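PDB 3F1T: thioesterase domain-containing protein from Pseudomonas aeruginosa, which probably hydrolyses acyl-CoA thioesters, possibly 1,4-dihydroxy-2-naphthoyl-CoA, as a hotdog-fold thioesterase whose natural substrate is unproven. Local coordinates for residues Glu8-Phe13 with Cys67-Val72; Gly34-Leu39 with Tyr101-Cys106; Cys81-Leu86 with Gly134-Met139. One frame throughout, in Å; residues are numbered along the deposited sequence.

In the fold
From the N terminus, helix 4-15 comes first, and interaction 1 closes the loop between it and the end of helix 56-70. Strand 34-39 lies inside that loop, but it finds its partner later in the chain, in strand 100-109, so interaction 2 crosses interaction 1. Interaction 3 opens at 81-86, after interaction 1 has closed, and ends at 134-139, past the close of interaction 2, which it also crosses. Interactions 2 and 3 belong to different parts of one antiparallel sheet, and Cys67-Val72 bridges them: Ser70 packs on Leu35, Ala104 and Cys106, while Cys67, Gly68 and Thr71 meet Phe136.

Interaction 1. Residues Glu8-Phe13 with Cys67-Val72; sequences ERARRF and CGISTV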
ATOM      1  N   GLU B   8     -21.594 -15.387  16.280  1.00 19.17           N
ATOM      2  CA  GLU B   8     -22.063 -14.674  17.452  1.00 19.48           C
ATOM      3  C   GLU B   8     -21.024 -13.656  17.880  1.00 18.99           C
ATOM      4  O   GLU B   8     -21.345 -12.493  18.148  1.00 17.08           O
ATOM      5  CB  GLU B   8     -22.328 -15.649  18.596  1.00 20.41           C
ATOM      6  CG  GLU B   8     -23.375 -16.692  18.293  1.00 29.01           C
ATOM      7  CD  GLU B   8     -24.637 -16.071  17.727  1.00 41.01           C
ATOM      8  OE1 GLU B   8     -25.109 -15.056  18.304  1.00 42.70           O
ATOM      9  OE2 GLU B   8     -25.083 -16.521  16.648  1.00 39.32           O
ATOM     10  N   ARG B   9     -19.779 -14.113  17.974  1.00 19.76           N
ATOM     11  CA  ARG B   9     -18.677 -13.227  18.295  1.00 19.93           C
ATOM     12  C   ARG B   9     -18.550 -12.090  17.296  1.00 17.73           C
ATOM     13  O   ARG B   9     -18.357 -10.949  17.685  1.00 17.01           O
ATOM     14  CB  ARG B   9     -17.359 -13.995  18.385  1.00 21.19           C
ATOM     15  CG  ARG B   9     -16.281 -13.245  19.155  1.00 24.67           C
ATOM     16  CD  ARG B   9     -14.926 -13.890  18.949  1.00 27.35           C
ATOM     17  NE  ARG B   9     -14.756 -15.052  19.812  1.00 30.71           N
ATOM     18  CZ  ARG B   9     -13.701 -15.859  19.770  1.00 35.29           C
ATOM     19  NH1 ARG B   9     -12.711 -15.622  18.906  1.00 34.03           N
ATOM     20  NH2 ARG B   9     -13.622 -16.880  20.612  1.00 29.60           N
ATOM     21  N   ALA B  10     -18.507 -12.427  16.011  1.00 17.95           N
ATOM     22  CA  ALA B  10     -18.354 -11.407  14.977  1.00 16.32           C
ATOM     23  C   ALA B  10     -19.440 -10.366  15.119  1.00 16.33           C
ATOM     24  O   ALA B  10     -19.189  -9.166  14.942  1.00 20.04           O
ATOM     25  CB  ALA B  10     -18.389 -12.037  13.574  1.00 16.19           C
ATOM     26  N   ARG B  11     -20.655 -10.809  15.440  1.00 18.30           N
ATOM     27  CA  ARG B  11     -21.794  -9.886  15.543  1.00 20.00           C
ATOM     28  C   ARG B  11     -21.712  -8.965  16.752  1.00 20.75           C
ATOM     29  O   ARG B  11     -22.081  -7.786  16.673  1.00 20.46           O
ATOM     30  CB  ARG B  11     -23.124 -10.640  15.533  1.00 17.92           C
ATOM     31  CG  ARG B  11     -23.578 -10.992  14.122  1.00 17.64           C
ATOM     32  CD  ARG B  11     -24.824 -11.848  14.085  1.00 12.42           C
ATOM     33  NE  ARG B  11     -25.258 -12.001  12.700  1.00 19.03           N
ATOM     34  CZ  ARG B  11     -25.956 -13.031  12.242  1.00 18.85           C
ATOM     35  NH1 ARG B  11     -26.474 -13.915  13.098  1.00 15.96           N
ATOM     36  NH2 ARG B  11     -26.197 -13.130  10.937  1.00 17.38           N
ATOM     37  N   ARG B  12     -21.380  -9.544  17.904  1.00 21.16           N
ATOM     38  CA  ARG B  12     -21.088  -8.772  19.112  1.00 19.41           C
ATOM     39  C   ARG B  12     -19.968  -7.753  18.874  1.00 21.01           C
ATOM     40  O   ARG B  12     -20.081  -6.582  19.249  1.00 22.76           O
ATOM     41  CB  ARG B  12     -20.697  -9.729  20.240  1.00 20.04           C
ATOM     42  CG  ARG B  12     -20.684  -9.097  21.616  1.00 20.62           C
ATOM     43  CD  ARG B  12     -21.025 -10.107  22.695  1.00 22.96           C
ATOM     44  NE  ARG B  12     -20.203 -11.318  22.628  1.00 23.29           N
ATOM     45  CZ  ARG B  12     -19.143 -11.554  23.398  1.00 26.60           C
ATOM     46  NH1 ARG B  12     -18.672 -10.605  24.206  1.00 21.46           N
ATOM     47  NH2 ARG B  12     -18.522 -12.727  23.330  1.00 23.48           N
ATOM     48  N   PHE B  13     -18.892  -8.208  18.244  1.00 19.22           N
ATOM     49  CA  PHE B  13     -17.807  -7.342  17.794  1.00 19.63           C
ATOM     50  C   PHE B  13     -18.318  -6.146  16.977  1.00 20.10           C
ATOM     51  O   PHE B  13     -18.053  -4.997  17.323  1.00 20.85           O
ATOM     52  CB  PHE B  13     -16.813  -8.184  16.987  1.00 18.30           C
ATOM     53  CG  PHE B  13     -15.455  -7.546  16.797  1.00 21.54           C
ATOM     54  CD1 PHE B  13     -15.335  -6.188  16.555  1.00 18.97           C
ATOM     55  CD2 PHE B  13     -14.349  -8.351  16.558  1.00 20.38           C
ATOM     56  CE1 PHE B  13     -14.117  -5.633  16.135  1.00 21.50           C
ATOM     57  CE2 PHE B  13     -13.117  -7.802  16.228  1.00 19.32           C
ATOM     58  CZ  PHE B  13     -12.993  -6.429  16.052  1.00 21.58           C
ATOM     59  N   CYS B  67     -11.947  -6.830   7.527  1.00 18.77           N
ATOM     60  CA  CYS B  67     -10.611  -7.334   7.889  1.00 17.19           C
ATOM     61  C   CYS B  67     -10.377  -7.383   9.400  1.00 18.58           C
ATOM     62  O   CYS B  67      -9.887  -8.375   9.940  1.00 17.12           O
ATOM     63  CB  CYS B  67      -9.517  -6.491   7.231  1.00 20.04           C
ATOM     64  SG  CYS B  67      -9.481  -6.576   5.422  1.00 18.27           S
ATOM     65  N   GLY B  68     -10.700  -6.294  10.084  1.00 19.71           N
ATOM     66  CA  GLY B  68     -10.592  -6.277  11.543  1.00 19.40           C
ATOM     67  C   GLY B  68     -11.328  -7.438  12.178  1.00 20.33           C
ATOM     68  O   GLY B  68     -10.782  -8.158  13.036  1.00 21.41           O
ATOM     69  N   ILE B  69     -12.575  -7.644  11.766  1.00 18.26           N
ATOM     70  CA  ILE B  69     -13.403  -8.620  12.459  1.00 18.54           C
ATOM     71  C   ILE B  69     -13.052 -10.055  12.082  1.00 18.52           C
ATOM     72  O   ILE B  69     -13.331 -10.996  12.825  1.00 20.51           O
ATOM     73  CB  ILE B  69     -14.894  -8.336  12.232  1.00 19.68           C
ATOM     74  CG1 ILE B  69     -15.281  -7.019  12.910  1.00 14.82           C
ATOM     75  CG2 ILE B  69     -15.737  -9.467  12.791  1.00 15.38           C
ATOM     76  CD1 ILE B  69     -16.765  -6.702  12.802  1.00 17.31           C
ATOM     77  N   SER B  70     -12.434 -10.226  10.924  1.00 17.86           N
ATOM     78  CA  SER B  70     -12.036 -11.551  10.462  1.00 18.17           C
ATOM     79  C   SER B  70     -10.952 -12.168  11.329  1.00 18.95           C
ATOM     80  O   SER B  70     -10.759 -13.385  11.311  1.00 18.67           O
ATOM     81  CB  SER B  70     -11.574 -11.501   9.001  1.00 16.46           C
ATOM     82  OG  SER B  70     -10.265 -10.978   8.902  1.00 17.90           O
ATOM     83  N   THR B  71     -10.349 -11.361  12.198  1.00 20.43           N
ATOM     84  CA  THR B  71      -9.420 -11.891  13.196  1.00 19.63           C
ATOM     85  C   THR B  71     -10.106 -12.876  14.137  1.00 20.84           C
ATOM     86  O   THR B  71      -9.436 -13.697  14.753  1.00 21.33           O
ATOM     87  CB  THR B  71      -8.763 -10.773  14.037  1.00 17.29           C
ATOM     88  OG1 THR B  71      -9.777 -10.029  14.723  1.00 22.22           O
ATOM     89  CG2 THR B  71      -7.988  -9.827  13.152  1.00 17.59           C
ATOM     90  N   VAL B  72     -11.435 -12.781  14.269  1.00 23.53           N
ATOM     91  CA  VAL B  72     -12.171 -13.674  15.160  1.00 21.34           C
ATOM     92  C   VAL B  72     -11.996 -15.101  14.672  1.00 23.36           C
ATOM     93  O   VAL B  72     -12.075 -16.054  15.454  1.00 23.86           O
ATOM     94  CB  VAL B  72     -13.687 -13.340  15.278  1.00 21.25           C
ATOM     95  CG1 VAL B  72     -13.911 -11.908  15.766  1.00 18.76           C
ATOM     96  CG2 VAL B  72     -14.431 -13.606  13.958  1.00 24.33           C
TER
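Phe13 turns its ring away from its own backbone N (chi1 -163°) and out to Ile69, whose CG1, beside its own backbone N (chi1 -67°), lies over one face of that ring. This is a CH-pi contact and an almost centred one: Ile69 CG1 is 3.6 Å from the centroid of the Phe13 ring and 8° off the normal. At the ring's edge, Val72 CG1 approaches Phe13 CD2 to 3.7 Å, so the phenyl is met on a face and along its rim by residues three apart. Nearly one helical turn earlier, Ala10 brings only a methyl, with CB 3.8 Å from Ile69 CG2, and that small side chain lets the backbones come close. Arg9 runs past Val72 in the opposite direction, its CD 3.9 Å from Val72 CG1. Its guanidinium does not hydrogen-bond across this contact; NH1 and NH2 go instead to the carbonyls of Leu75 and Pro76, just beyond Val72. Behind the interface, Thr71 OG1 donates to Gly68 O at 2.7 Å, and Ser70 OG likewise turns back to Cys67 O, satisfying hydroxyls in a buried setting. Leu35 touches both Ala10 and Ile69, tying the contact to the sheet. Here the N-terminal helix 4-15 packs on the last part of helix 56-70, the long central helix of a hotdog fold, and on the 3-10 turn at Thr71 and Val72.

Interaction 2. Residues Gly34-Leu39 with Tyr101-Cys106; sequences GLTLRL and YGFAEC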
ATOM      1  N   GLY B  34     -13.189 -17.769   7.086  1.00 27.02           N
ATOM      2  CA  GLY B  34     -13.292 -16.344   6.820  1.00 23.41           C
ATOM      3  C   GLY B  34     -14.624 -15.718   7.185  1.00 23.96           C
ATOM      4  O   GLY B  34     -15.429 -16.311   7.914  1.00 20.24           O
ATOM      5  N   LEU B  35     -14.811 -14.482   6.731  1.00 19.41           N
ATOM      6  CA  LEU B  35     -15.853 -13.608   7.256  1.00 20.47           C
ATOM      7  C   LEU B  35     -16.453 -12.765   6.127  1.00 18.30           C
ATOM      8  O   LEU B  35     -15.725 -12.197   5.321  1.00 20.03           O
ATOM      9  CB  LEU B  35     -15.273 -12.696   8.347  1.00 19.48           C
ATOM     10  CG  LEU B  35     -16.247 -11.678   8.932  1.00 26.24           C
ATOM     11  CD1 LEU B  35     -17.088 -12.328  10.027  1.00 28.19           C
ATOM     12  CD2 LEU B  35     -15.535 -10.438   9.456  1.00 25.58           C
ATOM     13  N   THR B  36     -17.781 -12.699   6.074  1.00 18.09           N
ATOM     14  CA  THR B  36     -18.496 -11.881   5.097  1.00 18.72           C
ATOM     15  C   THR B  36     -19.403 -10.861   5.793  1.00 18.14           C
ATOM     16  O   THR B  36     -20.289 -11.219   6.568  1.00 18.79           O
ATOM     17  CB  THR B  36     -19.358 -12.749   4.143  1.00 18.35           C
ATOM     18  OG1 THR B  36     -18.551 -13.797   3.598  1.00 21.29           O
ATOM     19  CG2 THR B  36     -19.914 -11.916   3.007  1.00 20.41           C
ATOM     20  N   LEU B  37     -19.201  -9.591   5.469  1.00 17.44           N
ATOM     21  CA  LEU B  37     -20.096  -8.534   5.892  1.00 17.64           C
ATOM     22  C   LEU B  37     -20.859  -8.015   4.686  1.00 16.90           C
ATOM     23  O   LEU B  37     -20.364  -8.067   3.561  1.00 18.45           O
ATOM     24  CB  LEU B  37     -19.294  -7.382   6.519  1.00 17.42           C
ATOM     25  CG  LEU B  37     -19.114  -7.381   8.035  1.00 20.78           C
ATOM     26  CD1 LEU B  37     -18.430  -8.645   8.490  1.00 20.43           C
ATOM     27  CD2 LEU B  37     -18.361  -6.147   8.513  1.00 18.62           C
ATOM     28  N   ARG B  38     -21.923  -7.277   4.966  1.00 16.07           N
ATOM     29  CA  ARG B  38     -22.665  -6.590   3.947  1.00 16.46           C
ATOM     30  C   ARG B  38     -22.902  -5.115   4.312  1.00 17.23           C
ATOM     31  O   ARG B  38     -23.301  -4.799   5.425  1.00 18.75           O
ATOM     32  CB  ARG B  38     -23.991  -7.308   3.691  1.00 16.46           C
ATOM     33  CG  ARG B  38     -24.829  -6.650   2.625  1.00 18.32           C
ATOM     34  CD  ARG B  38     -26.244  -7.163   2.639  1.00 25.46           C
ATOM     35  NE  ARG B  38     -26.986  -6.712   3.812  1.00 25.47           N
ATOM     36  CZ  ARG B  38     -28.307  -6.812   3.925  1.00 23.87           C
ATOM     37  NH1 ARG B  38     -29.024  -7.234   2.898  1.00 25.13           N
ATOM     38  NH2 ARG B  38     -28.912  -6.472   5.049  1.00 24.93           N
ATOM     39  N   LEU B  39     -22.727  -4.237   3.327  1.00 18.53           N
ATOM     40  CA  LEU B  39     -23.172  -2.854   3.402  1.00 17.22           C
ATOM     41  C   LEU B  39     -24.399  -2.643   2.504  1.00 18.40           C
ATOM     42  O   LEU B  39     -24.284  -2.654   1.284  1.00 17.77           O
ATOM     43  CB  LEU B  39     -22.025  -1.947   2.962  1.00 17.06           C
ATOM     44  CG  LEU B  39     -22.297  -0.483   2.604  1.00 20.06           C
ATOM     45  CD1 LEU B  39     -22.543   0.327   3.881  1.00 17.81           C
ATOM     46  CD2 LEU B  39     -21.097   0.075   1.842  1.00 15.67           C
ATOM     47  N   TYR B 101     -20.804  -6.408  -0.676  1.00 18.15           N
ATOM     48  CA  TYR B 101     -20.314  -7.403   0.253  1.00 18.12           C
ATOM     49  C   TYR B 101     -18.811  -7.286   0.449  1.00 17.71           C
ATOM     50  O   TYR B 101     -18.072  -6.943  -0.473  1.00 16.99           O
ATOM     51  CB  TYR B 101     -20.674  -8.792  -0.245  1.00 16.94           C
ATOM     52  CG  TYR B 101     -22.157  -9.035  -0.243  1.00 18.77           C
ATOM     53  CD1 TYR B 101     -22.785  -9.575   0.868  1.00 15.78           C
ATOM     54  CD2 TYR B 101     -22.949  -8.605  -1.291  1.00 18.74           C
ATOM     55  CE1 TYR B 101     -24.142  -9.804   0.872  1.00 19.83           C
ATOM     56  CE2 TYR B 101     -24.323  -8.816  -1.289  1.00 18.73           C
ATOM     57  CZ  TYR B 101     -24.912  -9.377  -0.182  1.00 15.63           C
ATOM     58  OH  TYR B 101     -26.270  -9.603  -0.173  1.00 28.66           O
ATOM     59  N   GLY B 102     -18.364  -7.509   1.674  1.00 18.85           N
ATOM     60  CA  GLY B 102     -16.942  -7.583   1.939  1.00 17.37           C
ATOM     61  C   GLY B 102     -16.630  -8.964   2.448  1.00 17.95           C
ATOM     62  O   GLY B 102     -17.409  -9.519   3.206  1.00 20.43           O
ATOM     63  N   PHE B 103     -15.548  -9.560   1.949  1.00 19.74           N
ATOM     64  CA  PHE B 103     -15.030 -10.810   2.496  1.00 19.58           C
ATOM     65  C   PHE B 103     -13.568 -10.633   2.900  1.00 20.19           C
ATOM     66  O   PHE B 103     -12.826  -9.889   2.252  1.00 18.43           O
ATOM     67  CB  PHE B 103     -15.144 -11.929   1.463  1.00 20.07           C
ATOM     68  CG  PHE B 103     -14.425 -13.189   1.856  1.00 16.90           C
ATOM     69  CD1 PHE B 103     -13.123 -13.416   1.445  1.00 18.88           C
ATOM     70  CD2 PHE B 103     -15.014 -14.089   2.726  1.00 23.03           C
ATOM     71  CE1 PHE B 103     -12.420 -14.528   1.875  1.00 16.23           C
ATOM     72  CE2 PHE B 103     -14.339 -15.229   3.122  1.00 21.90           C
ATOM     73  CZ  PHE B 103     -13.034 -15.447   2.697  1.00 20.67           C
ATOM     74  N   ALA B 104     -13.184 -11.235   4.025  1.00 18.26           N
ATOM     75  CA  ALA B 104     -11.774 -11.319   4.392  1.00 18.83           C
ATOM     76  C   ALA B 104     -11.411 -12.635   5.060  1.00 20.54           C
ATOM     77  O   ALA B 104     -12.230 -13.251   5.756  1.00 23.38           O
ATOM     78  CB  ALA B 104     -11.374 -10.152   5.275  1.00 17.49           C
ATOM     79  N   GLU B 105     -10.131 -12.968   4.989  1.00 20.08           N
ATOM     80  CA  GLU B 105      -9.628 -14.209   5.534  1.00 22.27           C
ATOM     81  C   GLU B 105      -8.219 -13.924   6.054  1.00 22.80           C
ATOM     82  O   GLU B 105      -7.415 -13.341   5.338  1.00 24.76           O
ATOM     83  CB  GLU B 105      -9.561 -15.251   4.413  1.00 23.35           C
ATOM     84  CG  GLU B 105      -9.183 -16.659   4.893  1.00 27.51           C
ATOM     85  CD  GLU B 105      -9.070 -17.666   3.740  1.00 37.64           C
ATOM     86  OE1 GLU B 105      -8.575 -17.282   2.640  1.00 34.71           O
ATOM     87  OE2 GLU B 105      -9.448 -18.848   3.957  1.00 34.85           O
ATOM     88  N   CYS B 106      -7.938 -14.289   7.304  1.00 22.17           N
ATOM     89  CA  CYS B 106      -6.572 -14.237   7.841  1.00 21.53           C
ATOM     90  C   CYS B 106      -5.649 -15.222   7.138  1.00 21.67           C
ATOM     91  O   CYS B 106      -5.990 -16.392   6.992  1.00 22.92           O
ATOM     92  CB  CYS B 106      -6.572 -14.515   9.342  1.00 21.78           C
ATOM     93  SG  CYS B 106      -7.610 -13.382  10.255  1.00 23.97           S
TER
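Arg38 runs out along the ring of Tyr101, the two side chains lying side by side and pointing the same way. Its CB starts 3.8 Å from Tyr101 CD1. CG, held anti to the backbone N (chi1 -180°), rides over one face, displaced toward the rim, and makes a CH-pi contact 4.0 Å from the centroid of the Tyr101 ring. CD reaches the phenol end, 3.7 Å from Tyr101 OH. There the chain bends, and the guanidinium leaves the ring with the two planes 44° apart; beyond it NE and NH1 make long, weak ion pairs with Glu28 and Asp99. On the same face of the sheet, Thr36 sets OG1 in the ring plane of Phe103, 3.7 Å from its CD2. Below these side chains the antiparallel strands are laced by two reciprocal pairs of backbone bonds. Leu35 and Ala104 exchange theirs at one end, both N-to-O distances being 3.0 Å. Leu37 and Gly102 do so at the other, where Gly102 N to Leu37 O is 2.8 Å and nearly straight at 169°. The other face carries Leu35, Leu37 and Ala104, and both leucines reach helix 56-70. The chemistry thus divides by face: apolar groups look inward to the central helix, while on the outer side arginine and threonine lean on aromatic rings, with the arginine's charge carried past the ring to its tip.

Interaction 3. Residues Cys81-Leu86 with Gly134-Met139; sequences CPTLDL and GAFMRM
Ala135 O is gripped by two successive amides of the facing strand: Leu84 N at 2.7 Å and, weakly, Asp85 N at 3.4 Å. Leu84 and Asp85 therefore both stand opposite Ala135, a classic beta bulge. Ala135 N returns a bond to Asp85 O at 2.9 Å, completing the bulge, and beyond it Met137 N bonds Pro82 O at 2.8 Å, 165° at the hydrogen. Phe136, its CG beside the backbone N, lies alongside Thr83. Its edge meets a carbonyl, Cys81 O being 3.3 Å from Phe136 CD1, while Thr83 OG1 comes obliquely to within 3.1 Å of CE1 of Phe136 and is hydrogen-bonded to Asp64 of helix 56-70. Leu84 crosses to Met137, a selenomethionine, CD2 to CB 3.8 Å, and both residues pack on Arg108 of the third subunit. From the bulge onward, Asp85 and Leu86 pair with a strand of the second subunit, carrying the sheet across the interface. There Asp85 OD2 lies near Asp89 OD1 of that subunit and 3.0 Å from Leu84 O, acceptors all; such crowding would tend to raise the pKa of one of the acids.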
ATOM      1  N   CYS B  81      -8.827  -5.927  17.690  1.00 25.53           N
ATOM      2  CA  CYS B  81      -7.436  -5.792  17.228  1.00 24.71           C
ATOM      3  C   CYS B  81      -7.271  -4.524  16.387  1.00 25.62           C
ATOM      4  O   CYS B  81      -7.841  -4.420  15.298  1.00 26.32           O
ATOM      5  CB  CYS B  81      -7.027  -7.010  16.384  1.00 22.29           C
ATOM      6  SG  CYS B  81      -6.883  -8.579  17.263  1.00 25.69           S
ATOM      7  N   PRO B  82      -6.514  -3.545  16.902  1.00 26.42           N
ATOM      8  CA  PRO B  82      -6.250  -2.294  16.190  1.00 24.09           C
ATOM      9  C   PRO B  82      -5.575  -2.490  14.832  1.00 25.06           C
ATOM     10  O   PRO B  82      -4.663  -3.295  14.698  1.00 23.79           O
ATOM     11  CB  PRO B  82      -5.316  -1.535  17.136  1.00 23.61           C
ATOM     12  CG  PRO B  82      -5.584  -2.126  18.486  1.00 25.56           C
ATOM     13  CD  PRO B  82      -5.889  -3.569  18.238  1.00 24.53           C
ATOM     14  N   THR B  83      -6.044  -1.737  13.836  1.00 27.49           N
ATOM     15  CA  THR B  83      -5.453  -1.709  12.494  1.00 24.82           C
ATOM     16  C   THR B  83      -4.032  -1.149  12.544  1.00 23.44           C
ATOM     17  O   THR B  83      -3.755  -0.197  13.282  1.00 24.42           O
ATOM     18  CB  THR B  83      -6.322  -0.856  11.553  1.00 26.87           C
ATOM     19  OG1 THR B  83      -7.674  -1.333  11.604  1.00 27.42           O
ATOM     20  CG2 THR B  83      -5.821  -0.921  10.096  1.00 21.62           C
ATOM     21  N   LEU B  84      -3.106  -1.852  11.898  1.00 21.19           N
ATOM     22  CA  LEU B  84      -1.737  -1.365  11.726  1.00 20.85           C
ATOM     23  C   LEU B  84      -1.533  -0.779  10.323  1.00 22.99           C
ATOM     24  O   LEU B  84      -0.834   0.222  10.155  1.00 21.85           O
ATOM     25  CB  LEU B  84      -0.727  -2.497  11.967  1.00 19.84           C
ATOM     26  CG  LEU B  84      -0.729  -3.072  13.386  1.00 20.16           C
ATOM     27  CD1 LEU B  84       0.217  -4.240  13.519  1.00 16.26           C
ATOM     28  CD2 LEU B  84      -0.411  -2.002  14.390  1.00 13.65           C
ATOM     29  N   ASP B  85      -2.098  -1.450   9.318  1.00 23.50           N
ATOM     30  CA  ASP B  85      -1.892  -1.093   7.907  1.00 24.42           C
ATOM     31  C   ASP B  85      -3.085  -1.583   7.106  1.00 23.55           C
ATOM     32  O   ASP B  85      -3.648  -2.640   7.399  1.00 22.55           O
ATOM     33  CB  ASP B  85      -0.617  -1.736   7.358  1.00 23.18           C
ATOM     34  CG  ASP B  85       0.613  -1.359   8.158  1.00 34.43           C
ATOM     35  OD1 ASP B  85       1.063  -2.191   8.998  1.00 29.95           O
ATOM     36  OD2 ASP B  85       1.147  -0.238   7.928  1.00 32.89           O
ATOM     37  N   LEU B  86      -3.572  -0.729   6.213  1.00 24.52           N
ATOM     38  CA  LEU B  86      -4.645  -1.116   5.311  1.00 22.30           C
ATOM     39  C   LEU B  86      -4.328  -0.615   3.915  1.00 24.65           C
ATOM     40  O   LEU B  86      -3.927   0.543   3.742  1.00 21.99           O
ATOM     41  CB  LEU B  86      -5.972  -0.550   5.810  1.00 22.91           C
ATOM     42  CG  LEU B  86      -7.277  -1.115   5.244  1.00 25.33           C
ATOM     43  CD1 LEU B  86      -7.543  -2.484   5.831  1.00 25.25           C
ATOM     44  CD2 LEU B  86      -8.424  -0.155   5.565  1.00 23.62           C
ATOM     45  N   GLY B 134      -4.755  -6.020   5.026  1.00 18.28           N
ATOM     46  CA  GLY B 134      -4.478  -5.269   6.243  1.00 17.56           C
ATOM     47  C   GLY B 134      -3.735  -6.090   7.275  1.00 17.23           C
ATOM     48  O   GLY B 134      -3.699  -7.314   7.193  1.00 18.61           O
ATOM     49  N   ALA B 135      -3.171  -5.407   8.260  1.00 15.98           N
ATOM     50  CA  ALA B 135      -2.462  -6.059   9.354  1.00 18.72           C
ATOM     51  C   ALA B 135      -2.995  -5.482  10.641  1.00 18.68           C
ATOM     52  O   ALA B 135      -3.318  -4.296  10.711  1.00 19.35           O
ATOM     53  CB  ALA B 135      -0.964  -5.796   9.248  1.00 17.32           C
ATOM     54  N   PHE B 136      -3.092  -6.323  11.660  1.00 20.55           N
ATOM     55  CA  PHE B 136      -3.820  -5.976  12.859  1.00 19.70           C
ATOM     56  C   PHE B 136      -3.012  -6.365  14.078  1.00 21.10           C
ATOM     57  O   PHE B 136      -2.371  -7.416  14.103  1.00 21.46           O
ATOM     58  CB  PHE B 136      -5.188  -6.676  12.857  1.00 20.20           C
ATOM     59  CG  PHE B 136      -6.139  -6.116  11.841  1.00 20.49           C
ATOM     60  CD1 PHE B 136      -6.944  -5.032  12.154  1.00 16.20           C
ATOM     61  CD2 PHE B 136      -6.131  -6.584  10.536  1.00 20.32           C
ATOM     62  CE1 PHE B 136      -7.702  -4.409  11.175  1.00 16.31           C
ATOM     63  CE2 PHE B 136      -6.880  -5.971   9.556  1.00 19.05           C
ATOM     64  CZ  PHE B 136      -7.685  -4.897   9.878  1.00 18.75           C
HETATM   65  N   MSE B 137      -3.130  -5.572  15.131  1.00 21.67           N
HETATM   66  CA  MSE B 137      -2.336  -5.797  16.325  1.00 25.59           C
HETATM   67  C   MSE B 137      -3.106  -6.598  17.370  1.00 25.12           C
HETATM   68  O   MSE B 137      -4.163  -6.173  17.812  1.00 23.15           O
HETATM   69  CB  MSE B 137      -1.933  -4.452  16.908  1.00 27.72           C
HETATM   70  CG  MSE B 137      -1.195  -4.564  18.214  1.00 37.36           C
HETATM   71 SE   MSE B 137       0.731  -4.617  17.940  1.00 55.34          SE
HETATM   72  CE  MSE B 137       1.137  -2.765  18.433  1.00 45.58           C
ATOM     73  N   ARG B 138      -2.622  -7.789  17.708  1.00 29.53           N
ATOM     74  CA  ARG B 138      -3.106  -8.480  18.896  1.00 34.34           C
ATOM     75  C   ARG B 138      -2.609  -7.766  20.137  1.00 40.10           C
ATOM     76  O   ARG B 138      -1.430  -7.863  20.482  1.00 43.35           O
ATOM     77  CB  ARG B 138      -2.612  -9.922  18.929  1.00 32.06           C
ATOM     78  CG  ARG B 138      -3.144 -10.763  17.805  1.00 35.28           C
ATOM     79  CD  ARG B 138      -2.341 -12.037  17.662  1.00 32.33           C
ATOM     80  NE  ARG B 138      -2.668 -12.994  18.709  1.00 31.33           N
ATOM     81  CZ  ARG B 138      -2.297 -14.269  18.699  1.00 30.53           C
ATOM     82  NH1 ARG B 138      -1.562 -14.745  17.702  1.00 25.28           N
ATOM     83  NH2 ARG B 138      -2.640 -15.061  19.702  1.00 29.00           N
HETATM   84  N   MSE B 139      -3.513  -7.093  20.839  1.00 46.35           N
HETATM   85  CA  MSE B 139      -3.151  -6.401  22.077  1.00 51.03           C
HETATM   86  C   MSE B 139      -2.966  -7.344  23.276  1.00 50.05           C
HETATM   87  O   MSE B 139      -3.402  -8.503  23.279  1.00 48.79           O
HETATM   88  CB  MSE B 139      -4.180  -5.312  22.405  1.00 54.44           C
HETATM   89  CG  MSE B 139      -4.231  -4.172  21.393  1.00 60.96           C
HETATM   90 SE   MSE B 139      -2.477  -3.351  21.026  1.00 82.26          SE
HETATM   91  CE  MSE B 139      -1.750  -3.235  22.874  1.00 82.40           C
TER